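Local atomic coordinates of cytochrome P450 CYP260B1 (Sorangium cellulosum, PDB entry 5HIW), a protein that belongs to the cytochrome P450 superfamily and holds a haem, protoporphyrin IX with iron, inside a largely helical fold. Residues 97-100 against 101-104; 134-137 against 138-142; 76-79 against 80-83; 61-65 against 66-70; 42-45 against 46-49. All coordinates share one frame; numbering follows the deposited sequence. Where two conformers were deposited one is given.

In the fold
Five local contacts illustrate how a P450 surrounds its haem with short-range structure. Contacts 3 and 4 each hand one hydrogen bond to a haem propionate, His-80 to one and Tyr-63 to the other; their centres are 15 Å apart and they do not touch each other. Contacts 1 and 2 lie on helices 93-113 and 130-140 and pack together directly, Thr-103 CG2 lying 3.7 Å from Ala-138 CB and Tyr-99 CB 3.8 Å from Leu-139 CD2. The side chain of Phe-140 in contact 2 is about 6 Å from the haem at the nearest atoms. Contact 5, where strand 39-42 gives way to helix 45-53, lies across the chain's centre from contacts 1 and 2, its centre 36 Å from that of contact 1.

Contact 1: 97-100 against 101-104; sequences SRYE and EATV
Glu-101 begins the segment with its backbone N bonded to Ser-97 O at 3.1 Å and, weakly, to Arg-98 O. Its carboxylate also returns to that turn: the chain bends at chi2 (-84°), and water 1 bridges OE1 and Arg-98 O, giving a proton to each. Ala-102 N donates to Arg-98 O at 2.9 Å, while its CB lies 4.2 Å from CD1 of the Tyr-99 ring. On one face of this ring, over its centre, sits CG of Arg-98; the phenol OH is bonded to Asp-197 O. Thr-103 brings OG1 to the ring edge, near its plane, 3.7 Å from CD1. Both Thr-103 N and Val-104 N donate to Tyr-99 O, each at 2.8 Å, the second much straighter at 167°. Val-104 also rests CG2 3.7 Å from that oxygen, and its side chain packs on helix 341-358. One carbonyl gripped by the amides four and five residues on marks the pi-type turn, a local widening within the long alpha-helix 93-113 of the P450 fold.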
loop_
_atom_site.group_PDB
_atom_site.type_symbol
_atom_site.label_atom_id
_atom_site.label_comp_id
_atom_site.label_asym_id
_atom_site.label_seq_id
_atom_site.Cartn_x
_atom_site.Cartn_y
_atom_site.Cartn_z
ATOM N N SER A 97 5.225 -16.893 -7.231
ATOM C CA SER A 97 4.419 -17.834 -7.968
ATOM C C SER A 97 3.978 -18.998 -7.064
ATOM O O SER A 97 2.848 -19.468 -7.164
ATOM C CB SER A 97 5.284 -18.442 -9.122
ATOM O OG SER A 97 4.621 -19.502 -9.711
ATOM N N ARG A 98 4.861 -19.392 -6.162
ATOM C CA ARG A 98 4.506 -20.482 -5.228
ATOM C C ARG A 98 3.258 -20.158 -4.454
ATOM O O ARG A 98 2.361 -21.020 -4.325
ATOM C CB ARG A 98 5.627 -20.719 -4.207
ATOM C CG ARG A 98 5.261 -21.831 -3.200
ATOM C CD ARG A 98 6.532 -22.264 -2.426
ATOM N NE ARG A 98 7.456 -22.678 -3.495
ATOM C CZ ARG A 98 8.759 -22.948 -3.386
ATOM N NH1 ARG A 98 9.384 -22.937 -2.193
ATOM N NH2 ARG A 98 9.430 -23.259 -4.511
ATOM N N TYR A 99 3.253 -18.953 -3.921
ATOM C CA TYR A 99 2.093 -18.485 -3.093
ATOM C C TYR A 99 0.908 -18.004 -3.862
ATOM O O TYR A 99 -0.244 -18.109 -3.386
ATOM C CB TYR A 99 2.568 -17.567 -1.971
ATOM C CG TYR A 99 3.398 -18.429 -1.043
ATOM C CD1 TYR A 99 2.796 -19.457 -0.292
ATOM C CD2 TYR A 99 4.762 -18.248 -0.940
ATOM C CE1 TYR A 99 3.568 -20.301 0.489
ATOM C CE2 TYR A 99 5.536 -19.089 -0.209
ATOM C CZ TYR A 99 4.939 -20.120 0.523
ATOM O OH TYR A 99 5.724 -20.952 1.307
ATOM N N GLU A 100 1.133 -17.626 -5.116
ATOM C CA GLU A 100 0.009 -17.555 -6.014
ATOM C C GLU A 100 -0.780 -18.828 -6.055
ATOM O O GLU A 100 -2.053 -18.822 -5.966
ATOM C CB GLU A 100 0.453 -17.112 -7.434
ATOM C CG GLU A 100 -0.621 -17.284 -8.517
ATOM C CD GLU A 100 -0.353 -16.486 -9.822
ATOM O OE1 GLU A 100 0.616 -15.749 -9.902
ATOM O OE2 GLU A 100 -1.145 -16.550 -10.758
ATOM N N GLU A 101 -0.083 -19.947 -6.228
ATOM C CA GLU A 101 -0.801 -21.186 -6.404
ATOM C C GLU A 101 -1.302 -21.721 -5.062
ATOM O O GLU A 101 -2.411 -22.231 -4.945
ATOM C CB GLU A 101 0.108 -22.226 -7.090
ATOM C CG GLU A 101 -0.581 -23.558 -7.349
ATOM C CD GLU A 101 -0.591 -24.539 -6.170
ATOM O OE1 GLU A 101 0.217 -24.427 -5.214
ATOM O OE2 GLU A 101 -1.433 -25.461 -6.245
ATOM N N ALA A 102 -0.453 -21.656 -4.068
ATOM C CA ALA A 102 -0.777 -22.304 -2.765
ATOM C C ALA A 102 -1.678 -21.459 -1.901
ATOM O O ALA A 102 -2.440 -22.010 -1.100
ATOM C CB ALA A 102 0.520 -22.588 -2.015
ATOM N N THR A 103 -1.644 -20.133 -2.021
ATOM C CA THR A 103 -2.387 -19.297 -1.073
ATOM C C THR A 103 -3.320 -18.277 -1.650
ATOM O O THR A 103 -4.461 -18.226 -1.281
ATOM C CB THR A 103 -1.420 -18.544 -0.137
ATOM O OG1 THR A 103 -0.754 -19.476 0.735
ATOM C CG2 THR A 103 -2.126 -17.561 0.705
ATOM N N VAL A 104 -2.847 -17.421 -2.538
ATOM C CA VAL A 104 -3.697 -16.314 -3.002
ATOM C C VAL A 104 -4.850 -16.794 -3.871
ATOM O O VAL A 104 -5.953 -16.340 -3.678
ATOM C CB VAL A 104 -2.817 -15.232 -3.644
ATOM C CG1 VAL A 104 -3.672 -14.067 -4.163
ATOM C CG2 VAL A 104 -1.740 -14.743 -2.685
HETATM O O HOH W 1 2.624 -23.625 -4.983
#

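Contact 2: 134-137 against 138-142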
loop_
_atom_site.group_PDB
_atom_site.type_symbol
_atom_site.label_atom_id
_atom_site.label_comp_id
_atom_site.label_asym_id
_atom_site.label_seq_id
_atom_site.Cartn_x
_atom_site.Cartn_y
_atom_site.Cartn_z
ATOM N N GLY A 134 -7.949 -12.912 4.395
ATOM C CA GLY A 134 -7.655 -14.299 4.113
ATOM C C GLY A 134 -6.193 -14.589 3.791
ATOM O O GLY A 134 -5.563 -15.594 4.255
ATOM N N VAL A 135 -5.581 -13.710 3.033
ATOM C CA VAL A 135 -4.203 -14.000 2.558
ATOM C C VAL A 135 -3.184 -13.948 3.643
ATOM O O VAL A 135 -2.265 -14.776 3.690
ATOM C CB VAL A 135 -3.832 -13.056 1.361
ATOM C CG1 VAL A 135 -2.289 -13.037 1.146
ATOM C CG2 VAL A 135 -4.597 -13.408 0.119
ATOM N N THR A 136 -3.271 -12.996 4.574
ATOM C CA THR A 136 -2.252 -12.774 5.541
ATOM C C THR A 136 -2.174 -13.979 6.498
ATOM O O THR A 136 -1.096 -14.432 6.794
ATOM C CB THR A 136 -2.571 -11.510 6.422
ATOM O OG1 THR A 136 -2.749 -10.377 5.545
ATOM C CG2 THR A 136 -1.512 -11.225 7.539
ATOM N N SER A 137 -3.312 -14.426 7.010
ATOM C CA SER A 137 -3.308 -15.595 7.925
ATOM C C SER A 137 -2.775 -16.832 7.210
ATOM O O SER A 137 -1.967 -17.545 7.790
ATOM C CB SER A 137 -4.696 -15.864 8.522
ATOM O OG SER A 137 -4.895 -14.831 9.514
ATOM N N ALA A 138 -3.182 -17.041 5.982
ATOM C CA ALA A 138 -2.720 -18.226 5.216
ATOM C C ALA A 138 -1.256 -18.211 4.894
ATOM O O ALA A 138 -0.594 -19.262 4.968
ATOM C CB ALA A 138 -3.482 -18.401 3.990
ATOM N N LEU A 139 -0.744 -17.057 4.488
ATOM C CA LEU A 139 0.714 -16.898 4.287
ATOM C C LEU A 139 1.529 -17.193 5.515
ATOM O O LEU A 139 2.633 -17.705 5.384
ATOM C CB LEU A 139 1.125 -15.517 3.799
ATOM C CG LEU A 139 0.743 -15.166 2.364
ATOM C CD1 LEU A 139 1.075 -13.697 2.055
ATOM C CD2 LEU A 139 1.452 -16.009 1.306
ATOM N N PHE A 140 1.052 -16.787 6.698
ATOM C CA PHE A 140 1.873 -16.850 7.851
ATOM C C PHE A 140 1.495 -17.923 8.896
ATOM O O PHE A 140 2.077 -17.909 9.990
ATOM C CB PHE A 140 2.051 -15.469 8.479
ATOM C CG PHE A 140 2.627 -14.415 7.534
ATOM C CD1 PHE A 140 3.940 -14.546 7.025
ATOM C CD2 PHE A 140 1.882 -13.302 7.137
ATOM C CE1 PHE A 140 4.461 -13.575 6.160
ATOM C CE2 PHE A 140 2.368 -12.375 6.267
ATOM C CZ PHE A 140 3.690 -12.474 5.795
ATOM N N GLY A 141 0.629 -18.842 8.520
ATOM C CA GLY A 141 0.304 -20.049 9.320
ATOM C C GLY A 141 -0.544 -19.651 10.519
ATOM O O GLY A 141 -0.570 -20.364 11.500
ATOM N N LEU A 142 -1.218 -18.507 10.440
ATOM C CA LEU A 142 -2.124 -18.111 11.527
ATOM C C LEU A 142 -3.426 -18.822 11.376
ATOM O O LEU A 142 -3.977 -18.948 10.312
ATOM C CB LEU A 142 -2.304 -16.601 11.618
ATOM C CG LEU A 142 -1.096 -15.776 11.960
ATOM C CD1 LEU A 142 -1.245 -14.288 11.554
ATOM C CD2 LEU A 142 -0.797 -15.849 13.445
#
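Val-135 and Leu-139 run alongside one another with their ends in the same direction, one turn apart, with CG1 of the valine 3.5 Å from CD1 of the leucine. Thr-136 and Phe-140 instead slant across each other. The threonine methyl CG2 meets the edge of the phenyl ring in its plane, 4.0 Å from CD2, and CB of Leu-139 covers one face over the centre. Phe-140 CG stands anti to its carbonyl carbon (chi1 -57°), a setting that carries CD2 back to within 3.2 Å of Thr-136 O. Beyond the ring Gly-141 leaves helical backbone angles, with positive phi, and Leu-142 turns its CB toward Ser-137, 3.8 Å from OG. Leu-142 N donates to Ser-137 O at 2.9 Å, while Phe-140 N reaches Thr-136 O at 3.2 Å. Helix 218-229 packs on Phe-140, and Thr-136 OG1 is bonded to Pro-132 O. The chemistry is therefore divided: apolar groups pack along the buried flanks, while a backbone amide past the glycine satisfies a carbonyl of the last turn.

Contact 3: 76-79 against 80-83. With HEM (protoporphyrin IX containing Fe), chain B.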
loop_
_atom_site.group_PDB
_atom_site.type_symbol
_atom_site.label_atom_id
_atom_site.label_comp_id
_atom_site.label_asym_id
_atom_site.label_seq_id
_atom_site.Cartn_x
_atom_site.Cartn_y
_atom_site.Cartn_z
ATOM N N GLY A 76 19.433 2.555 7.370
ATOM C CA GLY A 76 20.196 3.113 6.241
ATOM C C GLY A 76 21.461 2.278 6.078
ATOM O O GLY A 76 21.620 1.224 6.680
ATOM N N GLY A 77 22.375 2.739 5.246
ATOM C CA GLY A 77 23.679 2.081 5.113
ATOM C C GLY A 77 23.645 0.594 4.960
ATOM O O GLY A 77 22.823 0.024 4.233
ATOM N N GLU A 78 24.523 -0.038 5.719
ATOM C CA GLU A 78 24.846 -1.426 5.571
ATOM C C GLU A 78 23.802 -2.278 6.239
ATOM O O GLU A 78 23.511 -3.412 5.841
ATOM C CB GLU A 78 26.186 -1.677 6.289
ATOM C CG GLU A 78 26.916 -2.876 5.760
ATOM C CD GLU A 78 27.257 -2.640 4.314
ATOM O OE1 GLU A 78 28.188 -1.829 4.070
ATOM O OE2 GLU A 78 26.545 -3.205 3.447
ATOM N N ALA A 79 23.292 -1.723 7.325
ATOM C CA ALA A 79 22.203 -2.354 8.049
ATOM C C ALA A 79 21.041 -2.615 7.052
ATOM O O ALA A 79 20.508 -3.707 7.010
ATOM C CB ALA A 79 21.744 -1.457 9.182
ATOM N N HIS A 80 20.718 -1.619 6.254
ATOM C CA HIS A 80 19.548 -1.770 5.388
ATOM C C HIS A 80 19.884 -2.746 4.301
ATOM O O HIS A 80 19.100 -3.609 3.948
ATOM C CB HIS A 80 19.088 -0.455 4.807
ATOM C CG HIS A 80 17.924 -0.595 3.875
ATOM N ND1 HIS A 80 18.076 -0.732 2.511
ATOM C CD2 HIS A 80 16.587 -0.671 4.121
ATOM C CE1 HIS A 80 16.885 -0.882 1.949
ATOM N NE2 HIS A 80 15.968 -0.867 2.899
ATOM N N THR A 81 21.097 -2.660 3.757
ATOM C CA THR A 81 21.429 -3.552 2.673
ATOM C C THR A 81 21.304 -5.017 3.017
ATOM O O THR A 81 20.792 -5.794 2.189
ATOM C CB THR A 81 22.849 -3.248 2.095
ATOM O OG1 THR A 81 22.894 -1.853 1.770
ATOM C CG2 THR A 81 23.100 -4.109 0.830
ATOM N N ARG A 82 21.781 -5.380 4.206
ATOM C CA ARG A 82 21.799 -6.750 4.716
ATOM C C ARG A 82 20.353 -7.281 4.956
ATOM O O ARG A 82 19.977 -8.370 4.509
ATOM C CB ARG A 82 22.658 -6.787 6.017
ATOM C CG ARG A 82 22.842 -8.171 6.660
ATOM C CD ARG A 82 23.724 -8.217 7.933
ATOM N NE ARG A 82 25.122 -7.843 7.690
ATOM C CZ ARG A 82 26.021 -8.630 7.100
ATOM N NH1 ARG A 82 25.694 -9.838 6.661
ATOM N NH2 ARG A 82 27.243 -8.183 6.903
ATOM N N MET A 83 19.529 -6.468 5.606
ATOM C CA MET A 83 18.150 -6.868 5.948
ATOM C C MET A 83 17.323 -6.864 4.667
ATOM O O MET A 83 16.555 -7.750 4.434
ATOM C CB MET A 83 17.549 -5.950 6.991
ATOM C CG MET A 83 18.227 -6.082 8.346
ATOM S SD MET A 83 18.287 -7.784 8.924
ATOM C CE MET A 83 16.588 -8.291 8.616
HETATM C CHA HEM B . 7.879 0.291 1.606
HETATM C CHB HEM B . 3.702 1.328 -0.655
HETATM C CHC HEM B . 2.403 -3.284 -0.375
HETATM C CHD HEM B . 6.040 -4.010 2.657
HETATM C C1A HEM B . 6.913 0.965 0.915
HETATM C C2A HEM B . 6.958 2.334 0.535
HETATM C C3A HEM B . 5.799 2.619 -0.137
HETATM C C4A HEM B . 4.978 1.446 -0.066
HETATM C CMA HEM B . 5.403 3.992 -0.718
HETATM C CAA HEM B . 8.149 3.271 0.699
HETATM C CBA HEM B . 8.192 3.813 2.138
HETATM C CGA HEM B . 9.166 4.928 2.299
HETATM O O1A HEM B . 10.049 5.137 1.404
HETATM O O2A HEM B . 8.990 5.768 3.216
HETATM C C1B HEM B . 2.972 0.204 -0.732
HETATM C C2B HEM B . 1.749 0.133 -1.483
HETATM C C3B HEM B . 1.394 -1.200 -1.410
HETATM C C4B HEM B . 2.380 -1.908 -0.590
HETATM C CMB HEM B . 0.930 1.234 -2.180
HETATM C CAB HEM B . 0.169 -1.679 -2.003
HETATM C CBB HEM B . -0.479 -2.778 -1.805
HETATM C C1C HEM B . 3.301 -3.909 0.489
HETATM C C2C HEM B . 3.223 -5.307 0.787
HETATM C C3C HEM B . 4.259 -5.499 1.659
HETATM C C4C HEM B . 4.906 -4.253 1.914
HETATM C CMC HEM B . 2.156 -6.182 0.173
HETATM C CAC HEM B . 4.686 -6.762 2.292
HETATM C CBC HEM B . 4.490 -7.923 1.684
HETATM C C1D HEM B . 6.818 -2.861 2.577
HETATM C C2D HEM B . 8.095 -2.791 3.337
HETATM C C3D HEM B . 8.609 -1.599 3.059
HETATM C C4D HEM B . 7.671 -0.972 2.115
HETATM C CMD HEM B . 8.658 -3.809 4.309
HETATM C CAD HEM B . 9.959 -1.019 3.511
HETATM C CBD HEM B . 10.988 -1.343 2.445
HETATM C CGD HEM B . 12.395 -0.844 2.801
HETATM O O1D HEM B . 12.592 0.092 3.636
HETATM O O2D HEM B . 13.424 -1.355 2.243
HETATM N NA HEM B . 5.672 0.435 0.502
HETATM N NB HEM B . 3.353 -1.036 -0.349
HETATM N NC HEM B . 4.314 -3.306 1.093
HETATM N ND HEM B . 6.594 -1.727 1.869
HETATM FE FE HEM B . 5.033 -1.402 0.760
HETATM O O HOH W 2 3.929 -0.708 2.648
#
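The first turn of helix 77-90 supplies a hydrogen-bond donor to a haem propionate. His-80 NE2 donates to O2D of the haem at 2.7 Å and 168°, with the carboxylate carbon CGD at the ring edge, in plane. With CG anti to the backbone N (chi1 178°), the imidazole leads away from residues 76-79 toward the haem. Behind it, His-80 N bonds to Gly-76 O at 3.0 Å, the donor standing above the carbonyl plane. Gly-77 O has two donors from Thr-81: the backbone N at 3.2 Å, and OG1 at 3.1 Å from above the carbonyl plane. Thr-81 thus adds a side-chain bond to the ordinary helical one. Farther along, Met-83 N meets Ala-79 O at 3.2 Å. His-336 packs its ring edge-to-face with that of His-80 and hydrogen-bonds the haem through ND1. Helix 77-90 runs beside the haem and also sends it Arg-84 NH1, while strand 277-282 contributes Arg-280 NH1, so positive groups probably help to balance the propionates.

Contact 4: 61-65 against 66-70; sequences RTYDT and GIMKG. With HEM (protoporphyrin IX containing Fe), chain B.
Apolar contact across the turn joins Tyr-63 and Met-68: in one of the two tyrosine conformers, the thioether methyl CE is 4.3 Å from ring atom CD1. Double bending at chi2 and chi3 (-70° and -69°) folds the methionine chain and brings CE near the ring at a slant. Leu-227 of helix 218-229 and Val-161 of helix 147-162 also touch Met-68. Separately, Met-68 CB packs closely on a carbonyl, 3.3 Å from Tyr-63 O. Hydrogen bonding to the ligand comes from the phenol of the same conformer, whose OH donates to haem O2A at 2.7 Å, the oxygen lying at the ring edge in plane. This loop between strand 58-59 and helix 77-90 thereby contributes to the haem pocket of the P450 fold. Gly-66 in it has positive phi, which by itself favours glycine. Polar bonding within the loop centres on Asp-64, the middle residue of an inverse gamma turn. Its OD1 accepts from Gly-70 N at 2.8 Å and 157°. CG of Lys-69 comes to 3.2 Å from Asp-64 OD1, the side chains slanting across each other. A weak backbone bond runs from Met-68 N to Thr-65 O.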
loop_
_atom_site.group_PDB
_atom_site.type_symbol
_atom_site.label_atom_id
_atom_site.label_comp_id
_atom_site.label_asym_id
_atom_site.label_seq_id
_atom_site.Cartn_x
_atom_site.Cartn_y
_atom_site.Cartn_z
ATOM N N ARG A 61 14.222 8.647 9.867
ATOM C CA ARG A 61 14.284 8.708 11.342
ATOM C C ARG A 61 12.902 8.798 11.987
ATOM O O ARG A 61 12.668 8.191 13.034
ATOM C CB ARG A 61 15.146 9.937 11.756
ATOM C CG ARG A 61 15.323 10.108 13.279
ATOM C CD ARG A 61 15.904 11.449 13.599
ATOM N NE ARG A 61 17.270 11.496 13.180
ATOM C CZ ARG A 61 18.296 11.089 13.937
ATOM N NH1 ARG A 61 18.101 10.578 15.148
ATOM N NH2 ARG A 61 19.517 11.175 13.464
ATOM N N THR A 62 11.966 9.478 11.314
ATOM C CA THR A 62 10.624 9.707 11.893
ATOM C C THR A 62 9.873 8.425 12.075
ATOM O O THR A 62 9.039 8.321 12.970
ATOM C CB THR A 62 9.733 10.665 11.083
ATOM O OG1 THR A 62 9.451 10.086 9.822
ATOM C CG2 THR A 62 10.360 12.013 10.884
ATOM N N TYR A 63 10.223 7.392 11.305
ATOM C CA TYR A 63 9.553 6.093 11.418
ATOM C C TYR A 63 10.066 5.300 12.600
ATOM O O TYR A 63 9.451 4.321 12.954
ATOM C CB TYR A 63 9.852 5.157 10.237
ATOM C CG TYR A 63 9.094 5.276 8.930
ATOM C CD1 TYR A 63 7.784 4.779 8.783
ATOM C CD2 TYR A 63 9.749 5.721 7.786
ATOM C CE1 TYR A 63 7.125 4.850 7.544
ATOM C CE2 TYR A 63 9.114 5.764 6.547
ATOM C CZ TYR A 63 7.806 5.338 6.422
ATOM O OH TYR A 63 7.230 5.381 5.162
ATOM N N ASP A 64 11.237 5.663 13.150
ATOM C CA ASP A 64 11.985 4.815 14.138
ATOM C C ASP A 64 11.513 5.027 15.582
ATOM O O ASP A 64 12.224 5.603 16.419
ATOM C CB ASP A 64 13.465 5.120 14.005
ATOM C CG ASP A 64 14.354 4.044 14.547
ATOM O OD1 ASP A 64 13.896 2.962 14.915
ATOM O OD2 ASP A 64 15.590 4.267 14.534
ATOM N N THR A 65 10.317 4.512 15.833
ATOM C CA THR A 65 9.580 4.738 17.048
ATOM C C THR A 65 8.541 3.628 17.236
ATOM O O THR A 65 8.049 2.976 16.272
ATOM C CB THR A 65 8.904 6.119 17.050
ATOM O OG1 THR A 65 8.379 6.370 18.352
ATOM C CG2 THR A 65 7.746 6.159 16.066
ATOM N N GLY A 66 8.214 3.400 18.494
ATOM C CA GLY A 66 7.217 2.430 18.836
ATOM C C GLY A 66 7.552 1.100 18.262
ATOM O O GLY A 66 8.719 0.707 18.270
ATOM N N ILE A 67 6.530 0.431 17.706
ATOM C CA ILE A 67 6.659 -0.941 17.255
ATOM C C ILE A 67 7.432 -0.992 15.949
ATOM O O ILE A 67 7.829 -2.075 15.544
ATOM C CB ILE A 67 5.317 -1.649 17.042
ATOM C CG1 ILE A 67 4.565 -1.098 15.795
ATOM C CG2 ILE A 67 4.405 -1.551 18.254
ATOM C CD1 ILE A 67 3.136 -1.615 15.705
ATOM N N MET A 68 7.657 0.146 15.339
ATOM C CA MET A 68 8.504 0.212 14.148
ATOM C C MET A 68 9.987 0.411 14.459
ATOM O O MET A 68 10.818 0.457 13.513
ATOM C CB MET A 68 8.066 1.361 13.247
ATOM C CG MET A 68 6.633 1.259 12.732
ATOM S SD MET A 68 6.545 -0.085 11.546
ATOM C CE MET A 68 7.528 0.698 10.224
ATOM N N LYS A 69 10.349 0.533 15.732
ATOM C CA LYS A 69 11.752 0.853 16.055
ATOM C C LYS A 69 12.709 -0.223 15.548
ATOM O O LYS A 69 12.510 -1.410 15.780
ATOM C CB LYS A 69 11.948 1.103 17.560
ATOM C CG LYS A 69 13.273 1.831 17.866
ATOM C CD LYS A 69 13.359 2.405 19.279
ATOM C CE LYS A 69 13.804 1.364 20.297
ATOM N NZ LYS A 69 13.464 1.720 21.717
ATOM N N GLY A 70 13.766 0.185 14.833
ATOM C CA GLY A 70 14.768 -0.792 14.368
ATOM C C GLY A 70 14.328 -1.658 13.210
ATOM O O GLY A 70 15.026 -2.581 12.851
HETATM C CHA HEM B . 7.879 0.291 1.606
HETATM C CHB HEM B . 3.702 1.328 -0.655
HETATM C CHC HEM B . 2.403 -3.284 -0.375
HETATM C CHD HEM B . 6.040 -4.010 2.657
HETATM C C1A HEM B . 6.913 0.965 0.915
HETATM C C2A HEM B . 6.958 2.334 0.535
HETATM C C3A HEM B . 5.799 2.619 -0.137
HETATM C C4A HEM B . 4.978 1.446 -0.066
HETATM C CMA HEM B . 5.403 3.992 -0.718
HETATM C CAA HEM B . 8.149 3.271 0.699
HETATM C CBA HEM B . 8.192 3.813 2.138
HETATM C CGA HEM B . 9.166 4.928 2.299
HETATM O O1A HEM B . 10.049 5.137 1.404
HETATM O O2A HEM B . 8.990 5.768 3.216
HETATM C C1B HEM B . 2.972 0.204 -0.732
HETATM C C2B HEM B . 1.749 0.133 -1.483
HETATM C C3B HEM B . 1.394 -1.200 -1.410
HETATM C C4B HEM B . 2.380 -1.908 -0.590
HETATM C CMB HEM B . 0.930 1.234 -2.180
HETATM C CAB HEM B . 0.169 -1.679 -2.003
HETATM C CBB HEM B . -0.479 -2.778 -1.805
HETATM C C1C HEM B . 3.301 -3.909 0.489
HETATM C C2C HEM B . 3.223 -5.307 0.787
HETATM C C3C HEM B . 4.259 -5.499 1.659
HETATM C C4C HEM B . 4.906 -4.253 1.914
HETATM C CMC HEM B . 2.156 -6.182 0.173
HETATM C CAC HEM B . 4.686 -6.762 2.292
HETATM C CBC HEM B . 4.490 -7.923 1.684
HETATM C C1D HEM B . 6.818 -2.861 2.577
HETATM C C2D HEM B . 8.095 -2.791 3.337
HETATM C C3D HEM B . 8.609 -1.599 3.059
HETATM C C4D HEM B . 7.671 -0.972 2.115
HETATM C CMD HEM B . 8.658 -3.809 4.309
HETATM C CAD HEM B . 9.959 -1.019 3.511
HETATM C CBD HEM B . 10.988 -1.343 2.445
HETATM C CGD HEM B . 12.395 -0.844 2.801
HETATM O O1D HEM B . 12.592 0.092 3.636
HETATM O O2D HEM B . 13.424 -1.355 2.243
HETATM N NA HEM B . 5.672 0.435 0.502
HETATM N NB HEM B . 3.353 -1.036 -0.349
HETATM N NC HEM B . 4.314 -3.306 1.093
HETATM N ND HEM B . 6.594 -1.727 1.869
HETATM FE FE HEM B . 5.033 -1.402 0.760
HETATM O O HOH W 2 3.929 -0.708 2.648
#

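Contact 5: 42-45 against 46-49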
loop_
_atom_site.group_PDB
_atom_site.type_symbol
_atom_site.label_atom_id
_atom_site.label_comp_id
_atom_site.label_asym_id
_atom_site.label_seq_id
_atom_site.Cartn_x
_atom_site.Cartn_y
_atom_site.Cartn_z
ATOM N N VAL A 42 6.500 18.392 -0.387
ATOM C CA VAL A 42 7.076 18.465 -1.721
ATOM C C VAL A 42 6.163 17.847 -2.723
ATOM O O VAL A 42 5.757 16.629 -2.622
ATOM C CB VAL A 42 8.414 17.734 -1.776
ATOM C CG1 VAL A 42 9.126 17.981 -3.077
ATOM C CG2 VAL A 42 9.277 18.218 -0.608
ATOM N N LEU A 43 5.822 18.643 -3.689
ATOM C CA LEU A 43 4.916 18.205 -4.745
ATOM C C LEU A 43 5.555 17.735 -6.051
ATOM O O LEU A 43 5.169 16.674 -6.534
ATOM C CB LEU A 43 3.873 19.252 -5.073
ATOM C CG LEU A 43 2.850 19.627 -3.990
ATOM C CD1 LEU A 43 1.963 20.799 -4.454
ATOM C CD2 LEU A 43 1.970 18.415 -3.638
ATOM N N ARG A 44 6.481 18.486 -6.644
ATOM C CA ARG A 44 6.924 18.154 -8.022
ATOM C C ARG A 44 7.686 16.836 -8.018
ATOM O O ARG A 44 8.532 16.568 -7.136
ATOM C CB ARG A 44 7.824 19.194 -8.663
ATOM C CG ARG A 44 7.003 20.459 -8.958
ATOM C CD ARG A 44 7.875 21.579 -9.467
ATOM N NE ARG A 44 7.068 22.797 -9.494
ATOM C CZ ARG A 44 7.507 24.001 -9.870
ATOM N NH1 ARG A 44 8.765 24.189 -10.304
ATOM N NH2 ARG A 44 6.659 25.017 -9.788
ATOM N N GLY A 45 7.356 16.053 -9.017
ATOM C CA GLY A 45 7.952 14.734 -9.197
ATOM C C GLY A 45 9.464 14.732 -9.154
ATOM O O GLY A 45 10.048 13.902 -8.511
ATOM N N ALA A 46 10.117 15.670 -9.852
ATOM C CA ALA A 46 11.571 15.745 -9.850
ATOM C C ALA A 46 12.153 16.066 -8.508
ATOM O O ALA A 46 13.209 15.555 -8.174
ATOM C CB ALA A 46 12.067 16.769 -10.904
ATOM N N ASP A 47 11.465 16.902 -7.709
ATOM C CA ASP A 47 11.908 17.182 -6.370
ATOM C C ASP A 47 11.677 15.997 -5.437
ATOM O O ASP A 47 12.537 15.688 -4.598
ATOM C CB ASP A 47 11.187 18.390 -5.817
ATOM C CG ASP A 47 11.505 19.696 -6.615
ATOM O OD1 ASP A 47 12.612 19.747 -7.161
ATOM O OD2 ASP A 47 10.688 20.643 -6.630
ATOM N N VAL A 48 10.576 15.306 -5.631
ATOM C CA VAL A 48 10.314 14.148 -4.803
ATOM C C VAL A 48 11.386 13.036 -5.072
ATOM O O VAL A 48 11.978 12.508 -4.159
ATOM C CB VAL A 48 8.887 13.577 -5.020
ATOM C CG1 VAL A 48 8.760 12.214 -4.298
ATOM C CG2 VAL A 48 7.845 14.546 -4.469
ATOM N N VAL A 49 11.654 12.753 -6.332
ATOM C CA VAL A 49 12.688 11.763 -6.715
ATOM C C VAL A 49 14.046 12.128 -6.175
ATOM O O VAL A 49 14.777 11.274 -5.633
ATOM C CB VAL A 49 12.662 11.577 -8.218
ATOM C CG1 VAL A 49 13.856 10.789 -8.730
ATOM C CG2 VAL A 49 11.314 10.909 -8.642
#
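With chi1 at -171°, Val-42 puts CG1 anti to its backbone N, and this methyl meets Asp-47 CB at 3.5 Å, the two side chains set roughly perpendicular. The junction is one of strand to helix, where strand 39-42 ends and Arg-44 takes the N-cap position of helix 45-53. Asp-47 chi1 of -64° turns its carboxylate anti to the carbonyl carbon, alongside Arg-44. Guanidinium and carboxylate planes are 15° apart, yet their charged atoms do not meet: Arg-44 NE stays 5.1 Å from Asp-47 OD2. Each has its own partner, Ala-26 O for Arg-44 NE and Ser-30 OG for Asp-47 OD2. Val-48 and Val-42 run antiparallel alongside each other, CG1 of Val-42 lying 3.9 Å from CG2 of Val-48. Leu-301 of strand 298-302 touches both valines. The helix starts with Val-48 N on Arg-44 O at 2.8 Å, followed by Val-49 N on Gly-45 O at 2.9 Å; CG2 of Val-49 approaches that same Gly-45 O to 3.3 Å.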